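Local coordinates for protein endo-arabinase (Bacteroides thetaiotaomicron, PDB 5C0P) that is assigned to glycosyl hydrolase family 43 and probably hydrolyses O-glycosidic bonds in arabinan during L-arabinan degradation, with a magnesium ion bound at the centre of its fold, at residues Leu26-Ile31 / Ile274-Ala278; Trp81-Tyr86 / Leu135-Leu139; Ala206-Tyr210 / His261-Lys266; Lys230-Gln235 / Thr253-Gly259. All blocks are in the same frame, centred on the assembly; numbering follows the deposited sequence.

Interaction 1. Residues Leu26-Ile31 / Ile274-Ala278; sequences LRDPFI and ISYHA. With GOL (glycerol), chain I.
With CG held between its own backbone N and carbonyl carbon (chi1 74°), His277 stands its imidazole up against the backbone of Arg27 and Asp28, while the bend of Arg27 at chi3 (62°) turns one face of the guanidinium toward His277 NE2. ND1 accepts the N-H of Asp28 N at 2.9 Å in a nearly straight bond, although the donor is tilted from the ring plane. That leaves NE2 to pair with Asn280 OD1, which also takes Arg27 NH2, and Glu284 forms a salt bridge with Arg27 NH1. Arg27 CB lies over a ring face, 4.2 Å from the His277 centroid, a CH-pi contact; farther out, Arg27 NH2 comes 3.6 Å from His277 NE2, with guanidinium and imidazole planes 53° apart. Pro29, which has no N-H to satisfy, lays its ring on the strand, CG 3.4 Å from Tyr276 O. Its own carbonyl O takes Ser275 OG at 2.8 Å from above the carbonyl plane, and the serine is small enough for Ile31 CG1 to pack against the same hydroxyl. The contact joins the chain entering the first innermost strand to the second strand of the last sheet, the closing seam of the five-bladed beta-propeller characteristic of family 43.

Interaction 2. Residues Trp81-Tyr86 / Leu135-Leu139; sequences WAPDVY and LDGSL. With MG (magnesium ion), chain C.
Tyr86 lays one face of its ring over the side chain of Leu139, whose CB sits almost exactly above the centre, 3.6 Å from the centroid, in a CH-pi contact. The two side chains run in opposite senses, so CD2 of the leucine reaches back over CG and CB of the tyrosine. At the far end of the ring, Tyr86 OH accepts the N-H of Leu139 N at 3.1 Å in a nearly straight bond and gives a weak bond to Asp84 OD2. A tyrosine suits this place because it offers a flat apolar surface and, at its tip, a hydroxyl that serves both strands.

These are innermost strands of successive blades of the five-bladed beta-propeller. They run side by side almost parallel, their axes 7.4 Å apart at an angle of 6°, and side chains rather than backbone bonds join them as they line the central channel. There Asp84 turns CG to the side opposite its carbonyl carbon (chi1 -72°), and OD1 binds the magnesium ion at 2.1 Å. OD2 takes a hydrogen bond from a metal-bound water, and two more such waters donate to Ala82 O and Pro83 O, so this strand orients three metal-bound waters, two through backbone carbonyls and one through the metal-binding carboxylate's other oxygen. His261 NE2 supplies the remaining protein ligand. On the neighbouring strand, Asp136, predicted to modulate the active-site acid and orient substrate, has OD1 3.7 Å from Ala82 CB, and its OD2 accepts Ala206 N. Ser138 CB, 3.6 Å from Asp84 OD2, lies beside the metal-binding carboxylate, while its OG bonds to Pro207 O.

Interaction 3. Residues Ala206-Tyr210 / His261-Lys266; sequences APFIY and HAMVFK. With MG (magnesium ion), chain C.
Ala206 CB rests on one face of the His261 ring, 3.3 Å from ND1, where the innermost strands of the fourth and fifth propeller blades meet at the central magnesium ion. His261 NE2 binds the metal at 2.2 Å; four waters and Asp84 OD1 complete six ligands, and two of the waters lie in the plane of the imidazole. A methyl is small enough to sit this close in CH-pi contact, and Asp136 OD2 fixes the alanine through its backbone N. One step outward, a water gives a hydrogen bond to Ala206 O and another to Ala262 O, each 2.7 Å, bridging 206-210 and 261-266, which have no direct hydrogen bond. Next, Phe208, with CG anti to the backbone N (chi1 -171°), spreads its ring across the gap and covers Met263 CB, a selenomethionine carbon 3.8 Å from the centroid and nearly on the ring normal. Replacing Phe208 by an alanine would probably open a gap between the blades and strip Met263 CB of its aromatic cover, leaving Val264 CG2 one ring instead of two. Val264 CG2 also meets Tyr210, and beyond it the Lys266 chain crosses that ring's tip at about a right angle, CE lying 3.6 Å from Tyr210 OH.

Interaction 4. Residues Lys230-Gln235 / Thr253-Gly259; sequences KYAIGQ and TLNSDDG
Asn255 turns its amide toward the edge of strand 231-235 by placing CG between its own N and carbonyl carbon (chi1 61°), and all three polar contacts of the group follow. OD1 takes the N-H of Ile233 N at 2.8 Å on a lone pair in the carbonyl plane, so the side chain stands in for a strand partner. ND2 gives one hydrogen to Gly259 O, which lies in the amide plane, and the other to Asp257 OD1, fixing the rotation of the group. A leucine in its place would probably leave Ile233 N without its acceptor and the loop free to shift about Gly259. Ile233 O is met by Leu254 N at 2.9 Å, and Ile233 CG2 touches Leu254 CD2. At the other end Asp258, with CG anti to its N (chi1 -168°), swings OD1 over to Tyr231 N, 2.9 Å away, while Asn280 N holds its OD2. Lys230, long and extended, crosses this aspartate obliquely and gives a hydrogen bond from NZ to Ser256 O at 2.8 Å. One water gathers Tyr231 O, Asn255 O and Asp258 N. Glycine suits position 259 because a CB would clash with Asp257 OD1. The loop thus covers the third strand of the fourth blade before running into strand 260-266, and Ile233 packs against Ala262 of that strand and Ile274 and Tyr276 of strand 272-278.

Interactions 1, 2 and 3 surround the propeller axis, their centres 10 to 12 Å apart, whereas interaction 4 lies farther out, 13 Å from interactions 1 and 3 and 19 Å from interaction 2. Along the chain, interaction 1 spans the rest: interaction 2 closes first, then interaction 3 opens and encloses interaction 4. Interactions 2 and 3 share the magnesium ion and its four waters, and Asp136 and Ser138 tie their strands together. Phe30 packs on Asp84 and Tyr86, linking interactions 1 and 2, while strands 260-266 and 272-278 share a sheet. The seams of 2 and 3 meet at the metal; interaction 1 reaches its ligand His261 through Asp28 and joins interaction 4 through Tyr276 and Asp257.

Interaction 1. Residues Leu26-Ile31 / Ile274-Ala278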
loop_
_atom_site.group_PDB
_atom_site.type_symbol
_atom_site.label_atom_id
_atom_site.label_comp_id
_atom_site.label_asym_id
_atom_site.label_seq_id
_atom_site.Cartn_x
_atom_site.Cartn_y
_atom_site.Cartn_z
ATOM N N LEU A 26 9.418 11.586 -0.144
ATOM C CA LEU A 26 8.886 10.472 0.621
ATOM C C LEU A 26 8.648 9.303 -0.323
ATOM O O LEU A 26 8.632 9.473 -1.546
ATOM C CB LEU A 26 7.591 10.873 1.346
ATOM C CG LEU A 26 6.533 11.640 0.532
ATOM C CD1 LEU A 26 5.612 10.689 -0.220
ATOM C CD2 LEU A 26 5.716 12.579 1.428
ATOM N N ARG A 27 8.505 8.122 0.258
ATOM C CA ARG A 27 8.241 6.899 -0.484
ATOM C C ARG A 27 6.812 6.452 -0.241
ATOM O O ARG A 27 6.180 6.856 0.738
ATOM C CB ARG A 27 9.178 5.788 -0.006
ATOM C CG ARG A 27 10.649 6.042 -0.274
ATOM C CD ARG A 27 11.511 4.888 0.251
ATOM N NE ARG A 27 11.202 3.627 -0.424
ATOM C CZ ARG A 27 11.724 3.270 -1.590
ATOM N NH1 ARG A 27 12.589 4.070 -2.209
ATOM N NH2 ARG A 27 11.388 2.109 -2.137
ATOM N N ASP A 28 6.316 5.607 -1.142
ATOM C CA ASP A 28 5.071 4.865 -0.923
ATOM C C ASP A 28 3.850 5.734 -0.613
ATOM O O ASP A 28 3.114 5.435 0.330
ATOM C CB ASP A 28 5.287 3.847 0.211
ATOM C CG ASP A 28 6.595 3.061 0.050
ATOM O OD1 ASP A 28 6.938 2.671 -1.084
ATOM O OD2 ASP A 28 7.299 2.840 1.056
ATOM N N PRO A 29 3.618 6.802 -1.402
ATOM C CA PRO A 29 2.562 7.745 -1.006
ATOM C C PRO A 29 1.142 7.240 -1.238
ATOM O O PRO A 29 0.714 6.973 -2.368
ATOM C CB PRO A 29 2.835 8.959 -1.896
ATOM C CG PRO A 29 3.418 8.370 -3.140
ATOM C CD PRO A 29 4.260 7.200 -2.671
ATOM N N PHE A 30 0.422 7.103 -0.136
ATOM C CA PHE A 30 -0.978 6.707 -0.159
ATOM C C PHE A 30 -1.812 7.951 0.125
ATOM O O PHE A 30 -1.607 8.622 1.133
ATOM C CB PHE A 30 -1.221 5.652 0.921
ATOM C CG PHE A 30 -2.615 5.083 0.921
ATOM C CD1 PHE A 30 -3.675 5.810 1.454
ATOM C CD2 PHE A 30 -2.869 3.821 0.404
ATOM C CE1 PHE A 30 -4.963 5.299 1.463
ATOM C CE2 PHE A 30 -4.159 3.295 0.416
ATOM C CZ PHE A 30 -5.206 4.036 0.943
ATOM N N ILE A 31 -2.760 8.253 -0.758
ATOM C CA ILE A 31 -3.617 9.427 -0.584
ATOM C C ILE A 31 -4.972 9.019 -0.017
ATOM O O ILE A 31 -5.720 8.258 -0.650
ATOM C CB ILE A 31 -3.867 10.133 -1.927
ATOM C CG1 ILE A 31 -2.547 10.552 -2.585
ATOM C CG2 ILE A 31 -4.812 11.334 -1.723
ATOM C CD1 ILE A 31 -1.703 11.490 -1.717
ATOM N N ILE A 274 -3.683 8.075 -9.977
ATOM C CA ILE A 274 -2.701 7.164 -9.391
ATOM C C ILE A 274 -1.706 7.979 -8.564
ATOM O O ILE A 274 -1.389 9.115 -8.906
ATOM C CB ILE A 274 -1.986 6.312 -10.473
ATOM C CG1 ILE A 274 -1.097 5.233 -9.833
ATOM C CG2 ILE A 274 -1.181 7.192 -11.419
ATOM C CD1 ILE A 274 -0.624 4.164 -10.828
ATOM N N SER A 275 -1.260 7.398 -7.456
ATOM C CA SER A 275 -0.225 7.995 -6.613
ATOM C C SER A 275 0.874 6.966 -6.365
ATOM O O SER A 275 0.592 5.832 -5.942
ATOM C CB SER A 275 -0.837 8.442 -5.279
ATOM O OG SER A 275 0.156 8.905 -4.369
ATOM N N TYR A 276 2.123 7.357 -6.618
ATOM C CA TYR A 276 3.273 6.481 -6.390
ATOM C C TYR A 276 4.504 7.342 -6.206
ATOM O O TYR A 276 4.431 8.545 -6.387
ATOM C CB TYR A 276 3.468 5.500 -7.555
ATOM C CG TYR A 276 3.823 6.093 -8.904
ATOM C CD1 TYR A 276 5.139 6.119 -9.354
ATOM C CD2 TYR A 276 2.832 6.569 -9.751
ATOM C CE1 TYR A 276 5.460 6.627 -10.612
ATOM C CE2 TYR A 276 3.139 7.079 -11.010
ATOM C CZ TYR A 276 4.452 7.109 -11.425
ATOM O OH TYR A 276 4.748 7.612 -12.679
ATOM N N HIS A 277 5.646 6.751 -5.857
ATOM C CA HIS A 277 6.855 7.570 -5.774
ATOM C C HIS A 277 7.795 7.265 -6.921
ATOM O O HIS A 277 7.804 6.151 -7.439
ATOM C CB HIS A 277 7.581 7.406 -4.428
ATOM C CG HIS A 277 8.306 6.101 -4.287
ATOM N ND1 HIS A 277 7.812 5.058 -3.538
ATOM C CD2 HIS A 277 9.475 5.666 -4.815
ATOM C CE1 HIS A 277 8.650 4.036 -3.600
ATOM N NE2 HIS A 277 9.666 4.382 -4.379
ATOM N N ALA A 278 8.578 8.259 -7.324
ATOM C CA ALA A 278 9.632 8.066 -8.313
ATOM C C ALA A 278 10.697 9.120 -8.074
ATOM O O ALA A 278 10.408 10.173 -7.517
ATOM C CB ALA A 278 9.069 8.199 -9.723
HETATM C C1 GOL I . 0.513 7.637 -15.159
HETATM C C2 GOL I . 0.848 6.161 -15.351
HETATM O O2 GOL I . -0.242 5.373 -14.931
HETATM C C3 GOL I . 2.071 5.796 -14.525
HETATM O O3 GOL I . 3.209 6.403 -15.091
#

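Interaction 2. Residues Trp81-Tyr86 / Leu135-Leu139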
loop_
_atom_site.group_PDB
_atom_site.type_symbol
_atom_site.label_atom_id
_atom_site.label_comp_id
_atom_site.label_asym_id
_atom_site.label_seq_id
_atom_site.Cartn_x
_atom_site.Cartn_y
_atom_site.Cartn_z
ATOM N N TRP A 81 7.188 1.292 8.017
ATOM C CA TRP A 81 7.200 1.370 6.557
ATOM C C TRP A 81 5.826 1.512 5.940
ATOM O O TRP A 81 4.862 0.860 6.365
ATOM C CB TRP A 81 7.847 0.126 5.950
ATOM C CG TRP A 81 9.309 -0.023 6.212
ATOM C CD1 TRP A 81 10.155 0.901 6.757
ATOM C CD2 TRP A 81 10.098 -1.180 5.931
ATOM N NE1 TRP A 81 11.428 0.386 6.823
ATOM C CE2 TRP A 81 11.416 -0.893 6.333
ATOM C CE3 TRP A 81 9.813 -2.435 5.383
ATOM C CZ2 TRP A 81 12.456 -1.816 6.193
ATOM C CZ3 TRP A 81 10.839 -3.354 5.258
ATOM C CH2 TRP A 81 12.146 -3.040 5.660
ATOM N N ALA A 82 5.761 2.372 4.924
ATOM C CA ALA A 82 4.656 2.415 3.970
ATOM C C ALA A 82 3.256 2.441 4.575
ATOM O O ALA A 82 2.465 1.523 4.385
ATOM C CB ALA A 82 4.797 1.255 2.973
ATOM N N PRO A 83 2.927 3.517 5.288
ATOM C CA PRO A 83 1.567 3.617 5.823
ATOM C C PRO A 83 0.499 3.779 4.727
ATOM O O PRO A 83 0.726 4.451 3.708
ATOM C CB PRO A 83 1.639 4.878 6.693
ATOM C CG PRO A 83 2.785 5.685 6.103
ATOM C CD PRO A 83 3.776 4.673 5.643
ATOM N N ASP A 84 -0.653 3.145 4.956
ATOM C CA ASP A 84 -1.887 3.389 4.210
ATOM C C ASP A 84 -2.908 3.826 5.251
ATOM O O ASP A 84 -2.851 3.366 6.401
ATOM C CB ASP A 84 -2.447 2.093 3.619
ATOM C CG ASP A 84 -1.651 1.540 2.444
ATOM O OD1 ASP A 84 -0.572 2.059 2.081
ATOM O OD2 ASP A 84 -2.153 0.541 1.879
ATOM N N VAL A 85 -3.869 4.668 4.875
ATOM C CA VAL A 85 -4.949 5.008 5.801
ATOM C C VAL A 85 -6.298 4.892 5.110
ATOM O O VAL A 85 -6.498 5.454 4.027
ATOM C CB VAL A 85 -4.783 6.432 6.417
ATOM C CG1 VAL A 85 -5.962 6.767 7.328
ATOM C CG2 VAL A 85 -3.489 6.511 7.206
ATOM N N TYR A 86 -7.215 4.172 5.748
ATOM C CA TYR A 86 -8.525 3.907 5.181
ATOM C C TYR A 86 -9.629 4.433 6.069
ATOM O O TYR A 86 -9.575 4.285 7.291
ATOM C CB TYR A 86 -8.728 2.401 5.017
ATOM C CG TYR A 86 -7.666 1.757 4.170
ATOM C CD1 TYR A 86 -7.799 1.702 2.786
ATOM C CD2 TYR A 86 -6.520 1.221 4.745
ATOM C CE1 TYR A 86 -6.827 1.104 1.991
ATOM C CE2 TYR A 86 -5.544 0.630 3.960
ATOM C CZ TYR A 86 -5.704 0.583 2.586
ATOM O OH TYR A 86 -4.731 -0.007 1.795
ATOM N N LEU A 135 4.906 -7.725 4.752
ATOM C CA LEU A 135 4.876 -6.276 4.631
ATOM C C LEU A 135 3.799 -5.800 3.681
ATOM O O LEU A 135 3.193 -6.595 2.951
ATOM C CB LEU A 135 6.246 -5.725 4.210
ATOM C CG LEU A 135 6.998 -6.274 2.998
ATOM C CD1 LEU A 135 6.443 -5.767 1.675
ATOM C CD2 LEU A 135 8.474 -5.913 3.106
ATOM N N ASP A 136 3.562 -4.491 3.719
ATOM C CA ASP A 136 2.676 -3.805 2.785
ATOM C C ASP A 136 1.235 -4.293 2.861
ATOM O O ASP A 136 0.548 -4.352 1.849
ATOM C CB ASP A 136 3.216 -3.888 1.337
ATOM C CG ASP A 136 4.470 -3.056 1.119
ATOM O OD1 ASP A 136 4.910 -2.345 2.055
ATOM O OD2 ASP A 136 5.025 -3.107 0.000
ATOM N N GLY A 137 0.773 -4.651 4.059
ATOM C CA GLY A 137 -0.620 -5.025 4.236
ATOM C C GLY A 137 -1.560 -3.895 3.857
ATOM O O GLY A 137 -1.445 -2.765 4.366
ATOM N N SER A 138 -2.498 -4.197 2.961
ATOM C CA SER A 138 -3.462 -3.206 2.497
ATOM C C SER A 138 -4.889 -3.711 2.656
ATOM O O SER A 138 -5.118 -4.891 2.950
ATOM C CB SER A 138 -3.189 -2.839 1.039
ATOM O OG SER A 138 -3.441 -3.937 0.180
ATOM N N LEU A 139 -5.850 -2.813 2.456
ATOM C CA LEU A 139 -7.262 -3.131 2.651
ATOM C C LEU A 139 -7.997 -2.997 1.328
ATOM O O LEU A 139 -7.866 -1.993 0.622
ATOM C CB LEU A 139 -7.869 -2.174 3.681
ATOM C CG LEU A 139 -9.351 -2.339 4.021
ATOM C CD1 LEU A 139 -9.598 -3.639 4.749
ATOM C CD2 LEU A 139 -9.829 -1.166 4.860
HETATM MG MG MG C . 0.915 1.493 0.674
HETATM O O HOH W 1 1.682 0.206 2.175
HETATM O O HOH W 2 1.843 3.237 1.403
HETATM O O HOH W 3 -0.283 -0.141 0.124
HETATM O O HOH W 4 0.017 2.425 -1.004
#

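Interaction 3. Residues Ala206-Tyr210 / His261-Lys266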
loop_
_atom_site.group_PDB
_atom_site.type_symbol
_atom_site.label_atom_id
_atom_site.label_comp_id
_atom_site.label_asym_id
_atom_site.label_seq_id
_atom_site.Cartn_x
_atom_site.Cartn_y
_atom_site.Cartn_z
ATOM N N ALA A 206 3.615 -3.817 -2.289
ATOM C CA ALA A 206 2.508 -2.882 -2.529
ATOM C C ALA A 206 1.217 -3.364 -3.205
ATOM O O ALA A 206 0.644 -2.628 -3.996
ATOM C CB ALA A 206 3.053 -1.673 -3.302
ATOM N N PRO A 207 0.728 -4.572 -2.881
ATOM C CA PRO A 207 -0.525 -4.970 -3.534
ATOM C C PRO A 207 -1.696 -4.026 -3.232
ATOM O O PRO A 207 -1.903 -3.614 -2.091
ATOM C CB PRO A 207 -0.806 -6.351 -2.931
ATOM C CG PRO A 207 -0.088 -6.330 -1.603
ATOM C CD PRO A 207 1.149 -5.531 -1.848
ATOM N N PHE A 208 -2.462 -3.704 -4.270
ATOM C CA PHE A 208 -3.624 -2.847 -4.134
ATOM C C PHE A 208 -4.633 -3.226 -5.203
ATOM O O PHE A 208 -4.294 -3.264 -6.383
ATOM C CB PHE A 208 -3.224 -1.379 -4.289
ATOM C CG PHE A 208 -4.342 -0.424 -3.956
ATOM C CD1 PHE A 208 -4.579 -0.043 -2.641
ATOM C CD2 PHE A 208 -5.170 0.057 -4.949
ATOM C CE1 PHE A 208 -5.622 0.821 -2.326
ATOM C CE2 PHE A 208 -6.221 0.914 -4.649
ATOM C CZ PHE A 208 -6.442 1.305 -3.341
ATOM N N ILE A 209 -5.875 -3.488 -4.803
ATOM C CA ILE A 209 -6.907 -3.869 -5.760
ATOM C C ILE A 209 -7.869 -2.717 -6.031
ATOM O O ILE A 209 -8.300 -2.021 -5.106
ATOM C CB ILE A 209 -7.705 -5.113 -5.276
ATOM C CG1 ILE A 209 -6.814 -6.361 -5.290
ATOM C CG2 ILE A 209 -8.936 -5.341 -6.143
ATOM C CD1 ILE A 209 -7.456 -7.608 -4.635
ATOM N N TYR A 210 -8.194 -2.529 -7.308
ATOM C CA TYR A 210 -9.260 -1.620 -7.722
ATOM C C TYR A 210 -10.320 -2.419 -8.475
ATOM O O TYR A 210 -10.002 -3.156 -9.410
ATOM C CB TYR A 210 -8.691 -0.530 -8.627
ATOM C CG TYR A 210 -9.717 0.489 -9.065
ATOM C CD1 TYR A 210 -10.122 1.501 -8.206
ATOM C CD2 TYR A 210 -10.262 0.450 -10.336
ATOM C CE1 TYR A 210 -11.061 2.444 -8.595
ATOM C CE2 TYR A 210 -11.204 1.386 -10.737
ATOM C CZ TYR A 210 -11.596 2.378 -9.862
ATOM O OH TYR A 210 -12.533 3.309 -10.266
ATOM N N HIS A 261 5.204 1.440 -5.813
ATOM C CA HIS A 261 4.304 1.458 -4.659
ATOM C C HIS A 261 3.130 2.400 -4.904
ATOM O O HIS A 261 3.018 3.483 -4.305
ATOM C CB HIS A 261 5.019 1.765 -3.338
ATOM C CG HIS A 261 4.210 1.388 -2.134
ATOM N ND1 HIS A 261 4.597 0.396 -1.260
ATOM C CD2 HIS A 261 3.018 1.842 -1.690
ATOM C CE1 HIS A 261 3.680 0.270 -0.314
ATOM N NE2 HIS A 261 2.710 1.128 -0.551
ATOM N N ALA A 262 2.253 1.963 -5.801
ATOM C CA ALA A 262 1.150 2.778 -6.288
ATOM C C ALA A 262 -0.175 2.381 -5.673
ATOM O O ALA A 262 -0.390 1.224 -5.295
ATOM C CB ALA A 262 1.050 2.671 -7.805
HETATM N N MSE A 263 -1.068 3.358 -5.580
HETATM C CA MSE A 263 -2.473 3.094 -5.318
HETATM C C MSE A 263 -3.287 4.031 -6.215
HETATM O O MSE A 263 -2.751 4.992 -6.791
HETATM C CB MSE A 263 -2.815 3.260 -3.825
HETATM C CG MSE A 263 -2.353 4.586 -3.217
HETATM SE SE MSE A 263 -3.546 6.098 -3.542
HETATM C CE MSE A 263 -5.057 5.473 -2.485
ATOM N N VAL A 264 -4.566 3.730 -6.382
ATOM C CA VAL A 264 -5.446 4.591 -7.158
ATOM C C VAL A 264 -6.612 5.065 -6.302
ATOM O O VAL A 264 -7.023 4.400 -5.338
ATOM C CB VAL A 264 -5.967 3.902 -8.443
ATOM C CG1 VAL A 264 -4.805 3.574 -9.389
ATOM C CG2 VAL A 264 -6.737 2.647 -8.100
ATOM N N PHE A 265 -7.125 6.236 -6.649
ATOM C CA PHE A 265 -8.234 6.829 -5.928
ATOM C C PHE A 265 -8.987 7.777 -6.837
ATOM O O PHE A 265 -8.452 8.243 -7.847
ATOM C CB PHE A 265 -7.728 7.598 -4.703
ATOM C CG PHE A 265 -6.862 8.796 -5.038
ATOM C CD1 PHE A 265 -7.409 10.072 -5.135
ATOM C CD2 PHE A 265 -5.494 8.644 -5.231
ATOM C CE1 PHE A 265 -6.611 11.181 -5.436
ATOM C CE2 PHE A 265 -4.689 9.739 -5.540
ATOM C CZ PHE A 265 -5.239 11.008 -5.632
ATOM N N LYS A 266 -10.220 8.092 -6.467
ATOM C CA LYS A 266 -10.937 9.150 -7.161
ATOM C C LYS A 266 -10.816 10.433 -6.375
ATOM O O LYS A 266 -11.028 10.446 -5.153
ATOM C CB LYS A 266 -12.403 8.779 -7.378
ATOM C CG LYS A 266 -12.563 7.690 -8.418
ATOM C CD LYS A 266 -14.015 7.347 -8.647
ATOM C CE LYS A 266 -14.156 6.462 -9.877
ATOM N NZ LYS A 266 -15.561 6.017 -10.080
HETATM MG MG MG C . 0.915 1.493 0.674
HETATM O O HOH W 5 0.576 -1.134 -6.227
HETATM O O HOH W 4 0.017 2.425 -1.004
HETATM O O HOH W 2 1.843 3.237 1.403
HETATM O O HOH W 3 -0.283 -0.141 0.124
HETATM O O HOH W 1 1.682 0.206 2.175
#

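Interaction 4. Residues Lys230-Gln235 / Thr253-Gly259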
loop_
_atom_site.group_PDB
_atom_site.type_symbol
_atom_site.label_atom_id
_atom_site.label_comp_id
_atom_site.label_asym_id
_atom_site.label_seq_id
_atom_site.Cartn_x
_atom_site.Cartn_y
_atom_site.Cartn_z
ATOM N N LYS A 230 14.908 -1.205 -13.235
ATOM C CA LYS A 230 14.069 -0.174 -12.610
ATOM C C LYS A 230 12.957 -0.740 -11.738
ATOM O O LYS A 230 12.375 -1.782 -12.031
ATOM C CB LYS A 230 13.444 0.737 -13.667
ATOM C CG LYS A 230 14.417 1.712 -14.298
ATOM C CD LYS A 230 13.734 2.526 -15.381
ATOM C CE LYS A 230 14.696 3.521 -16.001
ATOM N NZ LYS A 230 14.118 4.140 -17.223
ATOM N N TYR A 231 12.649 -0.025 -10.662
ATOM C CA TYR A 231 11.464 -0.308 -9.878
ATOM C C TYR A 231 10.290 0.074 -10.762
ATOM O O TYR A 231 10.397 1.009 -11.572
ATOM C CB TYR A 231 11.488 0.574 -8.642
ATOM C CG TYR A 231 10.558 0.197 -7.509
ATOM C CD1 TYR A 231 10.485 -1.106 -7.029
ATOM C CD2 TYR A 231 9.790 1.174 -6.881
ATOM C CE1 TYR A 231 9.644 -1.423 -5.954
ATOM C CE2 TYR A 231 8.965 0.874 -5.811
ATOM C CZ TYR A 231 8.885 -0.422 -5.362
ATOM O OH TYR A 231 8.070 -0.707 -4.292
ATOM N N ALA A 232 9.177 -0.637 -10.632
ATOM C CA ALA A 232 8.057 -0.410 -11.539
ATOM C C ALA A 232 6.739 -0.836 -10.947
ATOM O O ALA A 232 6.690 -1.538 -9.925
ATOM C CB ALA A 232 8.288 -1.145 -12.859
ATOM N N ILE A 233 5.671 -0.397 -11.610
ATOM C CA ILE A 233 4.310 -0.785 -11.274
ATOM C C ILE A 233 3.844 -1.791 -12.312
ATOM O O ILE A 233 3.894 -1.518 -13.530
ATOM C CB ILE A 233 3.361 0.425 -11.337
ATOM C CG1 ILE A 233 3.903 1.583 -10.489
ATOM C CG2 ILE A 233 1.953 0.014 -10.905
ATOM C CD1 ILE A 233 3.238 2.923 -10.809
ATOM N N GLY A 234 3.422 -2.961 -11.840
ATOM C CA GLY A 234 2.816 -3.949 -12.710
ATOM C C GLY A 234 1.336 -4.040 -12.407
ATOM O O GLY A 234 0.863 -3.561 -11.358
ATOM N N GLN A 235 0.586 -4.622 -13.330
ATOM C CA GLN A 235 -0.829 -4.849 -13.081
ATOM C C GLN A 235 -1.204 -6.281 -13.424
ATOM O O GLN A 235 -0.564 -6.921 -14.263
ATOM C CB GLN A 235 -1.704 -3.855 -13.862
ATOM C CG GLN A 235 -1.688 -4.032 -15.368
ATOM C CD GLN A 235 -2.579 -3.026 -16.080
ATOM O OE1 GLN A 235 -3.635 -2.634 -15.567
ATOM N NE2 GLN A 235 -2.159 -2.601 -17.266
ATOM N N THR A 253 4.998 -3.063 -17.808
ATOM C CA THR A 253 4.782 -2.216 -16.640
ATOM C C THR A 253 4.041 -0.945 -17.041
ATOM O O THR A 253 4.037 -0.565 -18.214
ATOM C CB THR A 253 6.104 -1.851 -15.929
ATOM O OG1 THR A 253 6.936 -1.083 -16.803
ATOM C CG2 THR A 253 6.850 -3.108 -15.514
ATOM N N LEU A 254 3.409 -0.296 -16.070
ATOM C CA LEU A 254 2.700 0.949 -16.343
ATOM C C LEU A 254 3.672 2.082 -16.641
ATOM O O LEU A 254 3.328 3.037 -17.334
ATOM C CB LEU A 254 1.836 1.355 -15.154
ATOM C CG LEU A 254 0.406 0.831 -15.043
ATOM C CD1 LEU A 254 0.364 -0.672 -14.983
ATOM C CD2 LEU A 254 -0.259 1.432 -13.825
ATOM N N ASN A 255 4.883 1.978 -16.096
ATOM C CA ASN A 255 5.795 3.117 -16.041
ATOM C C ASN A 255 7.247 2.733 -16.297
ATOM O O ASN A 255 7.622 1.567 -16.137
ATOM C CB ASN A 255 5.680 3.795 -14.671
ATOM C CG ASN A 255 6.044 2.861 -13.526
ATOM O OD1 ASN A 255 5.743 1.660 -13.555
ATOM N ND2 ASN A 255 6.703 3.406 -12.514
ATOM N N SER A 256 8.057 3.720 -16.684
ATOM C CA SER A 256 9.477 3.521 -16.928
ATOM C C SER A 256 10.303 4.564 -16.201
ATOM O O SER A 256 11.451 4.822 -16.570
ATOM C CB SER A 256 9.774 3.589 -18.424
ATOM O OG SER A 256 9.225 2.466 -19.089
ATOM N N ASP A 257 9.724 5.156 -15.161
ATOM C CA ASP A 257 10.399 6.216 -14.424
ATOM C C ASP A 257 11.035 5.773 -13.097
ATOM O O ASP A 257 11.340 6.615 -12.249
ATOM C CB ASP A 257 9.443 7.394 -14.187
ATOM C CG ASP A 257 8.180 6.993 -13.460
ATOM O OD1 ASP A 257 8.078 5.825 -13.034
ATOM O OD2 ASP A 257 7.293 7.866 -13.306
ATOM N N ASP A 258 11.252 4.464 -12.940
ATOM C CA ASP A 258 11.874 3.905 -11.733
ATOM C C ASP A 258 10.999 4.188 -10.519
ATOM O O ASP A 258 11.492 4.331 -9.405
ATOM C CB ASP A 258 13.300 4.469 -11.543
ATOM C CG ASP A 258 14.101 3.730 -10.483
ATOM O OD1 ASP A 258 14.027 2.490 -10.443
ATOM O OD2 ASP A 258 14.822 4.397 -9.694
ATOM N N GLY A 259 9.690 4.250 -10.743
ATOM C CA GLY A 259 8.752 4.532 -9.675
ATOM C C GLY A 259 7.901 3.343 -9.283
ATOM O O GLY A 259 7.733 2.400 -10.056
HETATM O O HOH W 6 9.780 2.110 -13.959
#